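Local coordinates for glucose-6-phosphate isomerase like protein (Thermus thermophilus, PDB 1WIW) that probably binds phosphorylated sugars and may interconvert glucose-6-phosphate or mannose-6-phosphate with its ketose isomer, at residues L17-E20 and L21-V25; T181-A184 and R185-S189; A266-L269 and A270-Y273. One frame throughout, in Å; residues are numbered along the deposited sequence.

Contact 1. Residues L17-E20 and L21-V25; sequences LALE and LRDLV
Leu21 lies back against Leu17, one helical turn earlier, and its side chain can be followed atom by atom. Its CB rests over two backbone oxygens, 3.4 Å from Leu17 O and a little farther from Ala18 O. With CG anti to the carbonyl carbon (chi1 -80°), the chain leans toward the start of the helix, and CG meets both Leu17 O and the branch carbon of Leu17, the two CG atoms being 4.3 Å apart. CD1 of Leu21 passes 3.7 Å from Leu17 O, and the end of the side chain then buries itself against Ala263, Trp264 and Tyr267 of helix 251-272. Under this pair runs the bond from Leu21 N to Leu17 O, 2.8 Å long and nearly straight out from the carbonyl; Arg22 N to Ala18 O and Asp23 N to Leu19 O repeat the same step.

Elsewhere on the helix, polar groups take part. Leu19 reaches forward with CD1 to within 3.4 Å of Asp23 OD2, a methyl laid against a carboxylate oxygen as the two side chains cross obliquely. The other oxygen, Asp23 OD1, lies in the plane of the Arg22 guanidinium, at its edge, and forms a long salt bridge of 3.5 Å with Arg22 NH2. Glu20, extended, carries OE1 to Arg113 in a salt bridge and to Ser107 in a hydrogen bond. At the first turn, the carboxylate of Asp13 takes the N-H groups of Leu17 and Ala18. Leu24, just past the helix, packs on Leu109 and helix 110-121. With Leu17 and Leu21 buried and Leu19 and Arg22 exposed, 17-23 is a short amphipathic helix, its Leu17, Ala18 and Leu21 set against Val186 and helix 251-272.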
ATOM      1  N   LEU B  17      -9.949  -5.889 -25.214  1.00 11.41           N
ATOM      2  CA  LEU B  17      -9.607  -4.838 -24.267  1.00 11.21           C
ATOM      3  C   LEU B  17      -8.856  -3.722 -25.000  1.00 10.64           C
ATOM      4  O   LEU B  17      -8.875  -2.570 -24.577  1.00  9.47           O
ATOM      5  CB  LEU B  17      -8.746  -5.395 -23.129  1.00 11.10           C
ATOM      6  CG  LEU B  17      -8.501  -4.449 -21.948  1.00 12.70           C
ATOM      7  CD1 LEU B  17      -9.840  -4.080 -21.321  1.00 14.86           C
ATOM      8  CD2 LEU B  17      -7.595  -5.116 -20.911  1.00 10.28           C
ATOM      9  N   ALA B  18      -8.206  -4.068 -26.108  1.00 10.03           N
ATOM     10  CA  ALA B  18      -7.466  -3.077 -26.883  1.00 10.55           C
ATOM     11  C   ALA B  18      -8.426  -1.986 -27.352  1.00 10.36           C
ATOM     12  O   ALA B  18      -8.094  -0.802 -27.337  1.00  8.21           O
ATOM     13  CB  ALA B  18      -6.793  -3.741 -28.079  1.00 10.20           C
ATOM     14  N   LEU B  19      -9.627  -2.388 -27.757  1.00 10.83           N
ATOM     15  CA  LEU B  19     -10.623  -1.423 -28.214  1.00 10.20           C
ATOM     16  C   LEU B  19     -11.100  -0.549 -27.051  1.00  9.00           C
ATOM     17  O   LEU B  19     -11.256   0.661 -27.201  1.00  9.60           O
ATOM     18  CB  LEU B  19     -11.818  -2.145 -28.848  1.00 11.75           C
ATOM     19  CG  LEU B  19     -13.042  -1.271 -29.160  1.00 14.98           C
ATOM     20  CD1 LEU B  19     -12.656  -0.150 -30.121  1.00 14.78           C
ATOM     21  CD2 LEU B  19     -14.147  -2.132 -29.744  1.00 14.94           C
ATOM     22  N   GLU B  20     -11.334  -1.161 -25.896  1.00  7.97           N
ATOM     23  CA  GLU B  20     -11.789  -0.407 -24.730  1.00  8.73           C
ATOM     24  C   GLU B  20     -10.709   0.585 -24.285  1.00  7.59           C
ATOM     25  O   GLU B  20     -11.008   1.725 -23.921  1.00  7.53           O
ATOM     26  CB  GLU B  20     -12.148  -1.354 -23.576  1.00  8.77           C
ATOM     27  CG  GLU B  20     -12.763  -0.645 -22.379  1.00 13.62           C
ATOM     28  CD  GLU B  20     -13.251  -1.598 -21.290  1.00 18.40           C
ATOM     29  OE1 GLU B  20     -13.729  -1.103 -20.242  1.00 14.97           O
ATOM     30  OE2 GLU B  20     -13.167  -2.834 -21.481  1.00 19.81           O
ATOM     31  N   LEU B  21      -9.457   0.146 -24.313  1.00  6.42           N
ATOM     32  CA  LEU B  21      -8.342   1.011 -23.937  1.00  7.24           C
ATOM     33  C   LEU B  21      -8.315   2.205 -24.880  1.00  8.44           C
ATOM     34  O   LEU B  21      -8.158   3.351 -24.449  1.00  9.01           O
ATOM     35  CB  LEU B  21      -7.015   0.246 -24.047  1.00  5.73           C
ATOM     36  CG  LEU B  21      -6.633  -0.687 -22.890  1.00  8.12           C
ATOM     37  CD1 LEU B  21      -5.515  -1.636 -23.324  1.00  4.35           C
ATOM     38  CD2 LEU B  21      -6.197   0.152 -21.688  1.00  8.93           C
ATOM     39  N   ARG B  22      -8.473   1.930 -26.172  1.00  7.64           N
ATOM     40  CA  ARG B  22      -8.456   2.983 -27.178  1.00 10.80           C
ATOM     41  C   ARG B  22      -9.568   4.016 -27.029  1.00  9.51           C
ATOM     42  O   ARG B  22      -9.334   5.213 -27.186  1.00  9.44           O
ATOM     43  CB  ARG B  22      -8.544   2.390 -28.585  1.00 13.44           C
ATOM     44  CG  ARG B  22      -8.439   3.451 -29.675  1.00 21.94           C
ATOM     45  CD  ARG B  22      -8.567   2.866 -31.070  1.00 27.76           C
ATOM     46  NE  ARG B  22      -8.158   3.830 -32.090  1.00 34.64           N
ATOM     47  CZ  ARG B  22      -8.763   4.993 -32.312  1.00 37.46           C
ATOM     48  NH1 ARG B  22      -8.315   5.807 -33.261  1.00 38.28           N
ATOM     49  NH2 ARG B  22      -9.819   5.344 -31.591  1.00 40.00           N
ATOM     50  N   ASP B  23     -10.778   3.553 -26.727  1.00  9.45           N
ATOM     51  CA  ASP B  23     -11.931   4.448 -26.605  1.00  8.30           C
ATOM     52  C   ASP B  23     -12.258   4.941 -25.196  1.00  6.37           C
ATOM     53  O   ASP B  23     -13.296   5.567 -24.988  1.00  6.52           O
ATOM     54  CB  ASP B  23     -13.180   3.762 -27.179  1.00  7.78           C
ATOM     55  CG  ASP B  23     -13.085   3.511 -28.677  1.00 13.67           C
ATOM     56  OD1 ASP B  23     -12.128   4.004 -29.316  1.00 10.84           O
ATOM     57  OD2 ASP B  23     -13.981   2.827 -29.215  1.00  9.92           O
ATOM     58  N   LEU B  24     -11.375   4.687 -24.235  1.00  6.36           N
ATOM     59  CA  LEU B  24     -11.625   5.079 -22.850  1.00  4.68           C
ATOM     60  C   LEU B  24     -12.102   6.507 -22.596  1.00  5.63           C
ATOM     61  O   LEU B  24     -13.082   6.723 -21.885  1.00  6.68           O
ATOM     62  CB  LEU B  24     -10.380   4.826 -21.994  1.00  4.58           C
ATOM     63  CG  LEU B  24     -10.589   5.083 -20.498  1.00  1.39           C
ATOM     64  CD1 LEU B  24     -11.681   4.157 -19.962  1.00  3.37           C
ATOM     65  CD2 LEU B  24      -9.275   4.857 -19.750  1.00  1.74           C
ATOM     66  N   VAL B  25     -11.404   7.479 -23.159  1.00  6.21           N
ATOM     67  CA  VAL B  25     -11.756   8.877 -22.958  1.00  7.13           C
ATOM     68  C   VAL B  25     -13.172   9.186 -23.435  1.00  7.78           C
ATOM     69  O   VAL B  25     -13.510   8.947 -24.590  1.00  6.03           O
ATOM     70  CB  VAL B  25     -10.752   9.801 -23.684  1.00  7.77           C
ATOM     71  CG1 VAL B  25     -11.249  11.249 -23.668  1.00  6.74           C
ATOM     72  CG2 VAL B  25      -9.385   9.699 -23.009  1.00  7.00           C
TER

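Contact 2. Residues T181-A184 and R185-S189; sequences TLFA and RVAKS
Lys188 takes a left-handed backbone turn, phi 55° and psi 32°, which brings its CA to 3.0 Å from Ala184 O and swings the next amide back under the helix. Ser189 N thereby reaches Phe183 O, 2.9 Å away and with the N-H nearly straight, while Arg185 N and Val186 N still bond to the carbonyls four residues before them.

The lysine chain folds back as well. Bent at chi2 (-62°) and again at chi4, it passes CD beside Ala184 O and delivers NZ to Arg185 O at 2.9 Å, with Val186 O a weaker second acceptor; the carbonyls of Asp276 and Gly278 also accept bonds from this buried ammonium. Ser189 OG turns back to Ala187 O, 2.9 Å away, approaching from above the carbonyl plane. Ala187 CB lies only 3.1 Å from Phe183 O, and 4.1 Å from CD1 of the Phe183 ring. Val186 likewise sets CB against Leu182 O, at 3.2 Å.

Arg185, bent at chi3, reaches from the last turn to Glu46 and Asp279, and to Glu200 of the second subunit, so its charge is probably balanced by three carboxylates. Ala184 packs on Phe201 of that subunit.

The arrangement is a helix C-terminus closed by a residue of positive phi: helix 174-185 terminates through the left-handed Lys188, with Ser189 N turned back to Phe183 O, in the SIS domain beside the second subunit.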
ATOM      1  N   THR B 181      -2.464  -3.084  -9.210  1.00  5.57           N
ATOM      2  CA  THR B 181      -3.756  -3.698  -9.501  1.00  6.95           C
ATOM      3  C   THR B 181      -3.957  -3.921 -10.998  1.00  8.21           C
ATOM      4  O   THR B 181      -4.516  -4.945 -11.411  1.00  9.05           O
ATOM      5  CB  THR B 181      -4.907  -2.835  -8.936  1.00  6.92           C
ATOM      6  OG1 THR B 181      -4.955  -2.991  -7.513  1.00  9.01           O
ATOM      7  CG2 THR B 181      -6.253  -3.244  -9.528  1.00  5.13           C
ATOM      8  N   LEU B 182      -3.510  -2.968 -11.813  1.00  7.68           N
ATOM      9  CA  LEU B 182      -3.641  -3.104 -13.264  1.00  7.21           C
ATOM     10  C   LEU B 182      -2.855  -4.317 -13.762  1.00  7.23           C
ATOM     11  O   LEU B 182      -3.329  -5.066 -14.613  1.00  9.09           O
ATOM     12  CB  LEU B 182      -3.131  -1.844 -13.979  1.00  4.57           C
ATOM     13  CG  LEU B 182      -4.094  -0.654 -14.037  1.00  7.78           C
ATOM     14  CD1 LEU B 182      -3.373   0.588 -14.534  1.00  7.93           C
ATOM     15  CD2 LEU B 182      -5.267  -1.000 -14.954  1.00  9.42           C
ATOM     16  N   PHE B 183      -1.653  -4.510 -13.229  1.00  6.29           N
ATOM     17  CA  PHE B 183      -0.819  -5.632 -13.646  1.00  7.81           C
ATOM     18  C   PHE B 183      -1.335  -6.991 -13.194  1.00  7.78           C
ATOM     19  O   PHE B 183      -1.063  -8.014 -13.828  1.00  8.49           O
ATOM     20  CB  PHE B 183       0.621  -5.409 -13.188  1.00  6.70           C
ATOM     21  CG  PHE B 183       1.414  -4.561 -14.142  1.00  7.09           C
ATOM     22  CD1 PHE B 183       2.204  -5.150 -15.124  1.00 10.33           C
ATOM     23  CD2 PHE B 183       1.283  -3.178 -14.132  1.00  6.61           C
ATOM     24  CE1 PHE B 183       2.847  -4.375 -16.091  1.00  9.65           C
ATOM     25  CE2 PHE B 183       1.920  -2.390 -15.090  1.00  9.53           C
ATOM     26  CZ  PHE B 183       2.703  -2.992 -16.073  1.00 11.33           C
ATOM     27  N   ALA B 184      -2.087  -7.009 -12.103  1.00  8.35           N
ATOM     28  CA  ALA B 184      -2.640  -8.269 -11.631  1.00  9.22           C
ATOM     29  C   ALA B 184      -3.904  -8.580 -12.430  1.00  9.59           C
ATOM     30  O   ALA B 184      -4.073  -9.692 -12.930  1.00 10.07           O
ATOM     31  CB  ALA B 184      -2.965  -8.190 -10.142  1.00  7.55           C
ATOM     32  N   ARG B 185      -4.780  -7.592 -12.583  1.00  8.23           N
ATOM     33  CA  ARG B 185      -6.026  -7.851 -13.293  1.00  9.15           C
ATOM     34  C   ARG B 185      -5.917  -8.006 -14.802  1.00  7.94           C
ATOM     35  O   ARG B 185      -6.617  -8.830 -15.393  1.00  5.64           O
ATOM     36  CB  ARG B 185      -7.084  -6.785 -12.991  1.00 11.99           C
ATOM     37  CG  ARG B 185      -8.463  -7.322 -13.354  1.00 18.19           C
ATOM     38  CD  ARG B 185      -9.470  -6.284 -13.773  1.00 21.59           C
ATOM     39  NE  ARG B 185      -9.994  -5.530 -12.650  1.00 23.38           N
ATOM     40  CZ  ARG B 185     -11.259  -5.140 -12.549  1.00 20.60           C
ATOM     41  NH1 ARG B 185     -11.652  -4.448 -11.492  1.00 20.34           N
ATOM     42  NH2 ARG B 185     -12.132  -5.463 -13.495  1.00 18.90           N
ATOM     43  N   VAL B 186      -5.045  -7.216 -15.421  1.00  5.84           N
ATOM     44  CA  VAL B 186      -4.857  -7.258 -16.865  1.00  6.06           C
ATOM     45  C   VAL B 186      -3.716  -8.184 -17.286  1.00  8.05           C
ATOM     46  O   VAL B 186      -3.903  -9.054 -18.138  1.00  9.12           O
ATOM     47  CB  VAL B 186      -4.598  -5.843 -17.416  1.00  7.93           C
ATOM     48  CG1 VAL B 186      -4.294  -5.897 -18.916  1.00  8.70           C
ATOM     49  CG2 VAL B 186      -5.816  -4.965 -17.162  1.00  6.52           C
ATOM     50  N   ALA B 187      -2.538  -8.008 -16.687  1.00  5.82           N
ATOM     51  CA  ALA B 187      -1.392  -8.839 -17.044  1.00  7.30           C
ATOM     52  C   ALA B 187      -1.367 -10.169 -16.284  1.00  7.58           C
ATOM     53  O   ALA B 187      -0.567 -11.051 -16.599  1.00  8.70           O
ATOM     54  CB  ALA B 187      -0.087  -8.065 -16.809  1.00  5.12           C
ATOM     55  N   LYS B 188      -2.254 -10.311 -15.299  1.00  7.17           N
ATOM     56  CA  LYS B 188      -2.342 -11.533 -14.503  1.00  7.51           C
ATOM     57  C   LYS B 188      -0.967 -11.830 -13.895  1.00  8.18           C
ATOM     58  O   LYS B 188      -0.599 -12.994 -13.691  1.00  6.67           O
ATOM     59  CB  LYS B 188      -2.778 -12.710 -15.394  1.00  9.51           C
ATOM     60  CG  LYS B 188      -3.992 -12.438 -16.300  1.00  9.13           C
ATOM     61  CD  LYS B 188      -5.242 -12.114 -15.495  1.00 11.81           C
ATOM     62  CE  LYS B 188      -6.491 -12.056 -16.375  1.00 10.96           C
ATOM     63  NZ  LYS B 188      -6.445 -10.969 -17.398  1.00 10.62           N
ATOM     64  N   SER B 189      -0.223 -10.766 -13.601  1.00  7.89           N
ATOM     65  CA  SER B 189       1.127 -10.885 -13.064  1.00  7.36           C
ATOM     66  C   SER B 189       1.347 -10.166 -11.741  1.00  7.56           C
ATOM     67  O   SER B 189       0.679  -9.187 -11.419  1.00  8.47           O
ATOM     68  CB  SER B 189       2.146 -10.364 -14.089  1.00  7.35           C
ATOM     69  OG  SER B 189       2.070 -11.093 -15.307  1.00 10.00           O
TER

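Contact 3. Residues A266-L269 and A270-Y273; sequences AYYL and ALLY
Ala270 opens the last turn of helix 251-272 with its N-H on Ala266 O and its CB 3.5 Å from Tyr267 O. Leu271 comes next and does more. Its CG stands off one face of the Tyr267 ring, toward the rim, and CD1 comes to 3.6 Å from Tyr267 CE2. The same methyl also approaches Tyr268, 4.3 Å from CD2, and so touches both of two rings that themselves meet: Tyr267 places CD2 over a face of Tyr268, and Tyr268 CE2 lies at the edge of Tyr267 in its plane. Leu272 follows the helix, N bonded to Tyr268 O at 2.9 Å, with its CG resting 3.4 Å from that same oxygen.

Tyr273 finishes the walk. Its N-H bonds to Leu269 O, and its ring runs alongside Leu269, both side chains pointing the same way. Leu269 carries CG anti to its own nitrogen (chi1 179°), which puts CG 3.6 Å from Tyr273 CE2, and chi2 of 55° brings CD1 to 3.5 Å from the same atom, while Tyr273 CD2 lies equally near Leu269 O. A serine in place of Tyr273 would probably leave Leu269 CD1 uncovered on this side and the N-H of Glu162 without the hydroxyl that bonds to it.

All three phenols are tied down: Tyr267 OH to Asp13, Tyr268 OH to the carbonyl of Leu142, Tyr273 OH to Glu162 N. The chemistry is therefore divided along each tyrosine, with ring carbons against leucine methyls and the hydroxyls paired with polar groups of other parts of the chain.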
ATOM      1  N   ALA B 266       0.376  -3.143 -19.166  1.00  3.84           N
ATOM      2  CA  ALA B 266      -0.130  -4.380 -18.585  1.00  5.92           C
ATOM      3  C   ALA B 266      -0.818  -5.210 -19.669  1.00  5.30           C
ATOM      4  O   ALA B 266      -0.724  -6.435 -19.672  1.00  6.32           O
ATOM      5  CB  ALA B 266      -1.112  -4.064 -17.463  1.00  2.03           C
ATOM      6  N   TYR B 267      -1.510  -4.529 -20.584  1.00  6.75           N
ATOM      7  CA  TYR B 267      -2.209  -5.189 -21.691  1.00  5.46           C
ATOM      8  C   TYR B 267      -1.214  -5.977 -22.541  1.00  8.27           C
ATOM      9  O   TYR B 267      -1.416  -7.166 -22.823  1.00  6.24           O
ATOM     10  CB  TYR B 267      -2.907  -4.143 -22.571  1.00  7.41           C
ATOM     11  CG  TYR B 267      -3.517  -4.700 -23.850  1.00  7.00           C
ATOM     12  CD1 TYR B 267      -4.750  -5.358 -23.840  1.00  4.87           C
ATOM     13  CD2 TYR B 267      -2.834  -4.606 -25.061  1.00  6.63           C
ATOM     14  CE1 TYR B 267      -5.288  -5.914 -25.013  1.00  6.04           C
ATOM     15  CE2 TYR B 267      -3.360  -5.158 -26.237  1.00  8.04           C
ATOM     16  CZ  TYR B 267      -4.581  -5.811 -26.207  1.00  8.75           C
ATOM     17  OH  TYR B 267      -5.072  -6.382 -27.366  1.00  8.79           O
ATOM     18  N   TYR B 268      -0.147  -5.298 -22.960  1.00  7.05           N
ATOM     19  CA  TYR B 268       0.891  -5.924 -23.774  1.00  7.17           C
ATOM     20  C   TYR B 268       1.645  -7.021 -23.021  1.00  8.26           C
ATOM     21  O   TYR B 268       2.035  -8.023 -23.618  1.00  9.51           O
ATOM     22  CB  TYR B 268       1.871  -4.863 -24.290  1.00  8.20           C
ATOM     23  CG  TYR B 268       1.263  -3.967 -25.349  1.00  9.77           C
ATOM     24  CD1 TYR B 268       1.219  -2.579 -25.185  1.00  7.81           C
ATOM     25  CD2 TYR B 268       0.689  -4.516 -26.505  1.00  7.19           C
ATOM     26  CE1 TYR B 268       0.609  -1.751 -26.148  1.00  8.00           C
ATOM     27  CE2 TYR B 268       0.079  -3.702 -27.469  1.00  9.10           C
ATOM     28  CZ  TYR B 268       0.039  -2.325 -27.283  1.00  7.51           C
ATOM     29  OH  TYR B 268      -0.601  -1.530 -28.213  1.00  9.77           O
ATOM     30  N   LEU B 269       1.842  -6.850 -21.716  1.00  5.63           N
ATOM     31  CA  LEU B 269       2.548  -7.875 -20.952  1.00  6.90           C
ATOM     32  C   LEU B 269       1.734  -9.170 -20.959  1.00  7.58           C
ATOM     33  O   LEU B 269       2.285 -10.259 -21.108  1.00  8.72           O
ATOM     34  CB  LEU B 269       2.799  -7.410 -19.513  1.00  6.39           C
ATOM     35  CG  LEU B 269       3.525  -8.401 -18.590  1.00  8.04           C
ATOM     36  CD1 LEU B 269       4.850  -8.846 -19.212  1.00  7.82           C
ATOM     37  CD2 LEU B 269       3.776  -7.746 -17.248  1.00  6.56           C
ATOM     38  N   ALA B 270       0.418  -9.053 -20.798  1.00  8.94           N
ATOM     39  CA  ALA B 270      -0.444 -10.230 -20.821  1.00  7.37           C
ATOM     40  C   ALA B 270      -0.273 -10.947 -22.160  1.00  8.16           C
ATOM     41  O   ALA B 270      -0.167 -12.178 -22.204  1.00  8.34           O
ATOM     42  CB  ALA B 270      -1.904  -9.825 -20.629  1.00  9.38           C
ATOM     43  N   LEU B 271      -0.237 -10.176 -23.247  1.00  7.82           N
ATOM     44  CA  LEU B 271      -0.066 -10.760 -24.575  1.00  8.91           C
ATOM     45  C   LEU B 271       1.276 -11.480 -24.668  1.00  9.56           C
ATOM     46  O   LEU B 271       1.377 -12.535 -25.296  1.00 10.27           O
ATOM     47  CB  LEU B 271      -0.171  -9.684 -25.667  1.00 10.92           C
ATOM     48  CG  LEU B 271      -1.522  -8.961 -25.768  1.00 12.56           C
ATOM     49  CD1 LEU B 271      -1.587  -8.163 -27.068  1.00 13.76           C
ATOM     50  CD2 LEU B 271      -2.658  -9.976 -25.732  1.00 12.85           C
ATOM     51  N   LEU B 272       2.307 -10.919 -24.044  1.00  7.77           N
ATOM     52  CA  LEU B 272       3.623 -11.557 -24.055  1.00  8.57           C
ATOM     53  C   LEU B 272       3.594 -12.905 -23.323  1.00  9.79           C
ATOM     54  O   LEU B 272       4.335 -13.824 -23.673  1.00 10.30           O
ATOM     55  CB  LEU B 272       4.672 -10.635 -23.422  1.00 10.63           C
ATOM     56  CG  LEU B 272       5.053  -9.391 -24.236  1.00  9.88           C
ATOM     57  CD1 LEU B 272       6.071  -8.563 -23.464  1.00 11.65           C
ATOM     58  CD2 LEU B 272       5.632  -9.813 -25.576  1.00  9.82           C
ATOM     59  N   TYR B 273       2.741 -13.026 -22.309  1.00  7.83           N
ATOM     60  CA  TYR B 273       2.616 -14.286 -21.579  1.00  8.86           C
ATOM     61  C   TYR B 273       1.574 -15.179 -22.250  1.00  9.93           C
ATOM     62  O   TYR B 273       1.316 -16.292 -21.806  1.00  9.65           O
ATOM     63  CB  TYR B 273       2.207 -14.041 -20.122  1.00  9.79           C
ATOM     64  CG  TYR B 273       3.314 -13.484 -19.258  1.00 12.42           C
ATOM     65  CD1 TYR B 273       4.563 -14.102 -19.213  1.00 10.78           C
ATOM     66  CD2 TYR B 273       3.109 -12.349 -18.465  1.00 11.82           C
ATOM     67  CE1 TYR B 273       5.579 -13.612 -18.403  1.00 13.13           C
ATOM     68  CE2 TYR B 273       4.123 -11.852 -17.648  1.00 12.66           C
ATOM     69  CZ  TYR B 273       5.354 -12.490 -17.623  1.00 13.25           C
ATOM     70  OH  TYR B 273       6.360 -12.021 -16.808  1.00 14.47           O
TER

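Overall arrangement
Contacts 2 and 3 are core, and both belong to the C-terminal SIS domain range; contact 1, in the N-terminal domain range, is only partly buried. Helix 251-272 joins them: its Tyr267 bears the helix of contact 1, and its end packs against the loop of contact 2, where Val186 touches both Leu17 and Tyr267, and Ser189 meets Tyr273. Asp13 links contacts 1 and 3 by serving both the first amides of helix 17-23 and Tyr267 OH. Chemistry follows position: contact 1 pairs the exposed Arg22 with Asp23 while Glu20 is tied to Arg113, contact 2 spends buried polar groups on closing a helix end near the second subunit, and contact 3 is chiefly aromatic and aliphatic.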